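Local coordinates for uncharacterized protein (Legionella pneumophila subsp. pneumophila str. Philadelphia 1, PDB 4R0G) that acts as a guanine-nucleotide exchange factor for the small GTPases Rab5, Rab21 and Rab22, probably through its VPS9-like domain, at residues E50-G55 with F94-Y99; N102-H107 with A128-Q133. All coordinates share one frame; numbering follows the deposited sequence.

Contact 1. Residues E50-G55 with F94-Y99; sequences EWLNNG and FPCMVY
Leu-52, near the end of helix 40-53, packs against Cys-96 and Tyr-99 on helix 80-101. Its CB points from the backbone toward helix 80-101. The first torsion (chi1 -74°) sets CG beside the backbone N and anti to the carbonyl carbon. There CG meets the sulfur, with Leu-52 CG 4.0 Å from Cys-96 SG. The two methyls then part. Leu-52 CD2 lies 4.0 Å from both CB and SG of Cys-96. CD1 reaches the aromatic ring, where Leu-52 CD1 is 3.8 Å from Tyr-99 CD2. The leucine and tyrosine side chains cross at about a right angle, and the methyl approaches the ring obliquely.

Trp-51 adds a second partner for the sulfur. Trp-51 CB is 4.3 Å from Cys-96 SG. The same SG lies 5.3 Å from the centroid of the five-membered ring of Trp-51, 47° off the ring normal. This is an oblique sulfur-aromatic contact. The indole NE1 is hydrogen-bonded to Asp-60, which helps fix the ring. On the other helix, Tyr-99 stacks on Tyr-108.

No hydrogen bond joins the two segments, and all four touching residues are buried. The contact is an apolar helix-helix interface in the all-helical VPS9-like domain. It joins the C-terminal end of helix 40-53 to helix 80-101.

Contact 2. Residues N102-H107 with A128-Q133; sequences NNLQEH and AYLEKQ
His-107 and Tyr-129 form the aromatic part of this contact. Tyr-129 places the CD2 side of its ring over one face of the imidazole, with CD2 off-centre above it. The closest approach is 3.4 Å, between His-107 CD2 and Tyr-129 CE2. The ring centroids are 4.6 Å apart and the planes meet at 41°. The rings thus meet at a slant.

Apolar contacts come from Leu-104, whose two methyls divide between neighbouring residues. Its CD1 packs on the base of the tyrosine, with Leu-104 CD1 4.2 Å from Tyr-129 CB. Its CD2 turns to the next side chain, with Leu-104 CD2 4.3 Å from Leu-130 CG. Leu-130 is buried and also touches Phe-135 and Phe-138 of helix 132-151. Leu-104 in turn rests on Tyr-99 of helix 80-101.

No hydrogen bond crosses the contact. Within segment 102-107, His-107 donates from ND1 to Leu-104 O at 2.9 Å, with an N-H...O angle of 166°. The His-107 CG lies beside the backbone N and anti to the carbonyl carbon (chi1 -47°). This lets ND1 turn back to Leu-104 O while one ring face meets Tyr-129. The acceptor lies in the imidazole plane, but the donor sits above the carbonyl plane. The backbone N of His-107 bonds to the same Leu-104 O at 3.1 Å, from the same face. Two donors from one residue thus grip a single carbonyl. The ND1 bond also holds the imidazole in a set rotation for Tyr-129. The backbone O of His-107 accepts a hydrogen bond from Asn-126.

Tyr-129 is exposed, whereas Leu-130 carries the contact inward. The arrangement is a partly buried loop-to-loop contact of the VPS9-like part of the chain. It joins the turn after helix 80-101 to the link between helices 116-126 and 132-151.

Overall arrangement
Contacts 1 and 2 follow one another along the chain, and their centres are about 12 Å apart. Helix 80-101 connects them: it supplies segment 94-99 and then runs out into segment 102-107. At this junction Tyr-99 O is 3.0 Å from Leu-104 N, a probable hydrogen bond. A second bridge is apolar, with Val-98 CG1 3.9 Å from Leu-130 CD1. Contact 1 is the more buried, its centre about 19 Å from the centre of the chain. The centre of contact 2 is about 29 Å from that same point. All four segments belong to the VPS9-like part of the chain.

Contact 1. Residues E50-G55 with F94-Y99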
loop_
_atom_site.group_PDB
_atom_site.type_symbol
_atom_site.label_atom_id
_atom_site.label_comp_id
_atom_site.label_asym_id
_atom_site.label_seq_id
_atom_site.Cartn_x
_atom_site.Cartn_y
_atom_site.Cartn_z
ATOM N N GLU A 50 20.262 -11.300 19.377
ATOM C CA GLU A 50 20.654 -12.148 18.272
ATOM C C GLU A 50 21.555 -11.446 17.228
ATOM O O GLU A 50 22.540 -11.986 16.738
ATOM C CB GLU A 50 19.401 -12.734 17.647
ATOM C CG GLU A 50 19.650 -14.062 17.050
ATOM C CD GLU A 50 19.849 -15.161 18.066
ATOM O OE1 GLU A 50 19.015 -15.286 18.982
ATOM O OE2 GLU A 50 20.838 -15.914 17.941
ATOM N N TRP A 51 21.237 -10.218 16.920
ATOM C CA TRP A 51 21.967 -9.524 15.896
ATOM C C TRP A 51 23.360 -9.165 16.415
ATOM O O TRP A 51 24.310 -9.054 15.644
ATOM C CB TRP A 51 21.163 -8.280 15.534
ATOM C CG TRP A 51 21.439 -7.723 14.210
ATOM C CD1 TRP A 51 22.495 -8.013 13.393
ATOM C CD2 TRP A 51 20.651 -6.736 13.526
ATOM N NE1 TRP A 51 22.406 -7.271 12.237
ATOM C CE2 TRP A 51 21.286 -6.484 12.290
ATOM C CE3 TRP A 51 19.474 -6.036 13.846
ATOM C CZ2 TRP A 51 20.776 -5.557 11.362
ATOM C CZ3 TRP A 51 18.972 -5.109 12.924
ATOM C CH2 TRP A 51 19.621 -4.885 11.700
ATOM N N LEU A 52 23.473 -8.964 17.724
ATOM C CA LEU A 52 24.746 -8.590 18.323
ATOM C C LEU A 52 25.702 -9.783 18.415
ATOM O O LEU A 52 26.928 -9.627 18.346
ATOM C CB LEU A 52 24.527 -7.933 19.697
ATOM C CG LEU A 52 23.986 -6.494 19.682
ATOM C CD1 LEU A 52 23.838 -5.915 21.073
ATOM C CD2 LEU A 52 24.867 -5.580 18.836
ATOM N N ASN A 53 25.140 -10.974 18.569
ATOM C CA ASN A 53 25.933 -12.192 18.532
ATOM C C ASN A 53 26.249 -12.708 17.125
ATOM O O ASN A 53 27.112 -13.560 16.919
ATOM C CB ASN A 53 25.252 -13.269 19.359
ATOM C CG ASN A 53 25.190 -12.891 20.805
ATOM O OD1 ASN A 53 26.191 -12.499 21.383
ATOM N ND2 ASN A 53 24.010 -12.946 21.385
ATOM N N ASN A 54 25.510 -12.219 16.161
ATOM C CA ASN A 54 25.706 -12.623 14.793
ATOM C C ASN A 54 26.470 -11.642 13.950
ATOM O O ASN A 54 26.358 -11.608 12.733
ATOM C CB ASN A 54 24.480 -13.305 14.190
ATOM C CG ASN A 54 24.214 -14.667 14.848
ATOM O OD1 ASN A 54 24.534 -15.728 14.281
ATOM N ND2 ASN A 54 23.659 -14.636 16.075
ATOM N N GLY A 55 27.185 -10.773 14.649
ATOM C CA GLY A 55 28.176 -9.919 14.019
ATOM C C GLY A 55 27.589 -8.660 13.433
ATOM O O GLY A 55 27.896 -8.270 12.289
ATOM N N PHE A 94 18.179 0.303 16.339
ATOM C CA PHE A 94 18.651 1.516 16.962
ATOM C C PHE A 94 19.412 1.228 18.241
ATOM O O PHE A 94 20.506 1.760 18.414
ATOM C CB PHE A 94 17.517 2.539 17.134
ATOM C CG PHE A 94 16.834 2.892 15.844
ATOM C CD1 PHE A 94 17.572 3.263 14.740
ATOM C CD2 PHE A 94 15.467 2.804 15.717
ATOM C CE1 PHE A 94 16.950 3.564 13.548
ATOM C CE2 PHE A 94 14.846 3.106 14.516
ATOM C CZ PHE A 94 15.590 3.476 13.444
ATOM N N PRO A 95 18.864 0.373 19.126
ATOM C CA PRO A 95 19.676 -0.069 20.276
ATOM C C PRO A 95 21.031 -0.651 19.877
ATOM O O PRO A 95 22.046 -0.262 20.472
ATOM C CB PRO A 95 18.838 -1.185 20.888
ATOM C CG PRO A 95 17.450 -0.850 20.524
ATOM C CD PRO A 95 17.493 -0.164 19.180
ATOM N N CYS A 96 21.048 -1.558 18.898
ATOM C CA CYS A 96 22.312 -2.112 18.418
ATOM C C CYS A 96 23.284 -0.992 17.979
ATOM O O CYS A 96 24.463 -1.030 18.297
ATOM C CB CYS A 96 22.111 -3.135 17.278
ATOM S SG CYS A 96 21.122 -4.602 17.708
ATOM N N MET A 97 22.786 0.008 17.260
ATOM C CA MET A 97 23.640 1.131 16.855
ATOM C C MET A 97 24.211 1.843 18.072
ATOM O O MET A 97 25.376 2.230 18.096
ATOM C CB MET A 97 22.886 2.113 15.965
ATOM C CG MET A 97 22.532 1.533 14.609
ATOM S SD MET A 97 21.623 2.650 13.522
ATOM C CE MET A 97 22.925 3.780 13.013
ATOM N N VAL A 98 23.386 1.974 19.101
ATOM C CA VAL A 98 23.801 2.601 20.338
ATOM C C VAL A 98 24.851 1.753 21.029
ATOM O O VAL A 98 25.904 2.249 21.443
ATOM C CB VAL A 98 22.606 2.812 21.255
ATOM C CG1 VAL A 98 23.058 3.328 22.639
ATOM C CG2 VAL A 98 21.624 3.742 20.565
ATOM N N TYR A 99 24.568 0.460 21.144
ATOM C CA TYR A 99 25.506 -0.461 21.786
ATOM C C TYR A 99 26.821 -0.540 21.024
ATOM O O TYR A 99 27.873 -0.652 21.626
ATOM C CB TYR A 99 24.875 -1.832 21.929
ATOM C CG TYR A 99 23.738 -1.808 22.908
ATOM C CD1 TYR A 99 23.708 -0.859 23.913
ATOM C CD2 TYR A 99 22.699 -2.737 22.841
ATOM C CE1 TYR A 99 22.687 -0.838 24.838
ATOM C CE2 TYR A 99 21.663 -2.722 23.753
ATOM C CZ TYR A 99 21.667 -1.767 24.755
ATOM O OH TYR A 99 20.654 -1.703 25.687
#

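Contact 2. Residues N102-H107 with A128-Q133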
loop_
_atom_site.group_PDB
_atom_site.type_symbol
_atom_site.label_atom_id
_atom_site.label_comp_id
_atom_site.label_asym_id
_atom_site.label_seq_id
_atom_site.Cartn_x
_atom_site.Cartn_y
_atom_site.Cartn_z
ATOM N N ASN A 102 28.950 2.785 21.426
ATOM C CA ASN A 102 29.346 2.933 22.834
ATOM C C ASN A 102 30.046 1.764 23.562
ATOM O O ASN A 102 30.147 1.777 24.782
ATOM C CB ASN A 102 28.187 3.513 23.643
ATOM C CG ASN A 102 27.633 4.794 23.025
ATOM O OD1 ASN A 102 28.225 5.865 23.148
ATOM N ND2 ASN A 102 26.500 4.678 22.334
ATOM N N ASN A 103 30.432 0.730 22.819
ATOM C CA ASN A 103 31.187 -0.422 23.349
ATOM C C ASN A 103 30.465 -1.250 24.413
ATOM O O ASN A 103 31.087 -1.826 25.299
ATOM C CB ASN A 103 32.597 -0.027 23.839
ATOM C CG ASN A 103 33.409 0.709 22.772
ATOM O OD1 ASN A 103 33.162 0.562 21.568
ATOM N ND2 ASN A 103 34.379 1.516 23.216
ATOM N N LEU A 104 29.149 -1.302 24.317
ATOM C CA LEU A 104 28.356 -2.071 25.252
ATOM C C LEU A 104 28.129 -3.506 24.783
ATOM O O LEU A 104 27.673 -4.339 25.562
ATOM C CB LEU A 104 26.992 -1.384 25.484
ATOM C CG LEU A 104 26.839 -0.303 26.561
ATOM C CD1 LEU A 104 27.865 -0.500 27.683
ATOM C CD2 LEU A 104 26.920 1.099 25.982
ATOM N N GLN A 105 28.447 -3.801 23.528
ATOM C CA GLN A 105 28.040 -5.081 22.944
ATOM C C GLN A 105 28.599 -6.304 23.680
ATOM O O GLN A 105 27.935 -7.328 23.770
ATOM C CB GLN A 105 28.309 -5.148 21.435
ATOM C CG GLN A 105 29.771 -5.032 21.041
ATOM C CD GLN A 105 30.296 -3.612 21.185
ATOM O OE1 GLN A 105 31.519 -3.372 21.232
ATOM N NE2 GLN A 105 29.367 -2.653 21.250
ATOM N N GLU A 106 29.786 -6.172 24.255
ATOM C CA GLU A 106 30.405 -7.276 24.981
ATOM C C GLU A 106 29.463 -7.879 25.994
ATOM O O GLU A 106 29.367 -9.095 26.107
ATOM C CB GLU A 106 31.700 -6.836 25.676
ATOM C CG GLU A 106 32.874 -6.731 24.734
ATOM C CD GLU A 106 32.490 -6.010 23.454
ATOM O OE1 GLU A 106 31.941 -4.876 23.558
ATOM O OE2 GLU A 106 32.682 -6.598 22.356
ATOM N N HIS A 107 28.734 -7.038 26.708
ATOM C CA HIS A 107 27.903 -7.551 27.777
ATOM C C HIS A 107 26.762 -8.327 27.178
ATOM O O HIS A 107 26.037 -9.015 27.897
ATOM C CB HIS A 107 27.353 -6.435 28.676
ATOM C CG HIS A 107 28.378 -5.425 29.097
ATOM N ND1 HIS A 107 28.787 -4.390 28.280
ATOM C CD2 HIS A 107 29.063 -5.284 30.257
ATOM C CE1 HIS A 107 29.687 -3.659 28.917
ATOM N NE2 HIS A 107 29.870 -4.181 30.116
ATOM N N ALA A 128 21.549 -1.846 33.296
ATOM C CA ALA A 128 22.165 -0.998 34.301
ATOM C C ALA A 128 23.540 -0.451 33.862
ATOM O O ALA A 128 24.259 0.176 34.635
ATOM C CB ALA A 128 22.222 -1.714 35.663
ATOM N N TYR A 129 23.920 -0.708 32.622
ATOM C CA TYR A 129 25.167 -0.166 32.115
ATOM C C TYR A 129 24.989 1.106 31.260
ATOM O O TYR A 129 25.966 1.684 30.789
ATOM C CB TYR A 129 25.943 -1.256 31.357
ATOM C CG TYR A 129 26.211 -2.536 32.164
ATOM C CD1 TYR A 129 26.521 -2.488 33.527
ATOM C CD2 TYR A 129 26.151 -3.789 31.560
ATOM C CE1 TYR A 129 26.754 -3.657 34.262
ATOM C CE2 TYR A 129 26.386 -4.955 32.280
ATOM C CZ TYR A 129 26.683 -4.887 33.630
ATOM O OH TYR A 129 26.913 -6.050 34.344
ATOM N N LEU A 130 23.742 1.522 31.028
ATOM C CA LEU A 130 23.440 2.799 30.353
ATOM C C LEU A 130 22.274 3.517 31.011
ATOM O O LEU A 130 21.161 3.001 31.023
ATOM C CB LEU A 130 23.076 2.585 28.882
ATOM C CG LEU A 130 23.801 3.417 27.809
ATOM C CD1 LEU A 130 23.005 3.471 26.534
ATOM C CD2 LEU A 130 24.167 4.833 28.286
ATOM N N GLU A 131 22.492 4.720 31.525
ATOM C CA GLU A 131 21.371 5.458 32.105
ATOM C C GLU A 131 20.366 5.851 31.016
ATOM O O GLU A 131 20.770 6.233 29.916
ATOM C CB GLU A 131 21.828 6.646 32.985
ATOM C CG GLU A 131 23.033 7.470 32.519
ATOM C CD GLU A 131 24.399 6.781 32.760
ATOM O OE1 GLU A 131 24.949 6.856 33.897
ATOM O OE2 GLU A 131 24.929 6.166 31.796
ATOM N N LYS A 132 19.067 5.739 31.335
ATOM C CA LYS A 132 17.951 5.941 30.387
ATOM C C LYS A 132 18.048 7.191 29.553
ATOM O O LYS A 132 17.797 7.149 28.346
ATOM C CB LYS A 132 16.603 5.960 31.112
ATOM C CG LYS A 132 15.390 6.000 30.206
ATOM C CD LYS A 132 14.108 6.182 31.043
ATOM C CE LYS A 132 12.836 5.682 30.330
ATOM N NZ LYS A 132 12.726 4.207 30.317
ATOM N N GLN A 133 18.397 8.303 30.192
ATOM C CA GLN A 133 18.388 9.590 29.497
ATOM C C GLN A 133 19.378 9.567 28.360
ATOM O O GLN A 133 19.048 9.912 27.234
ATOM C CB GLN A 133 18.736 10.731 30.438
ATOM C CG GLN A 133 18.556 12.091 29.802
ATOM C CD GLN A 133 19.078 13.207 30.687
ATOM O OE1 GLN A 133 18.590 13.407 31.804
ATOM N NE2 GLN A 133 20.080 13.940 30.197
#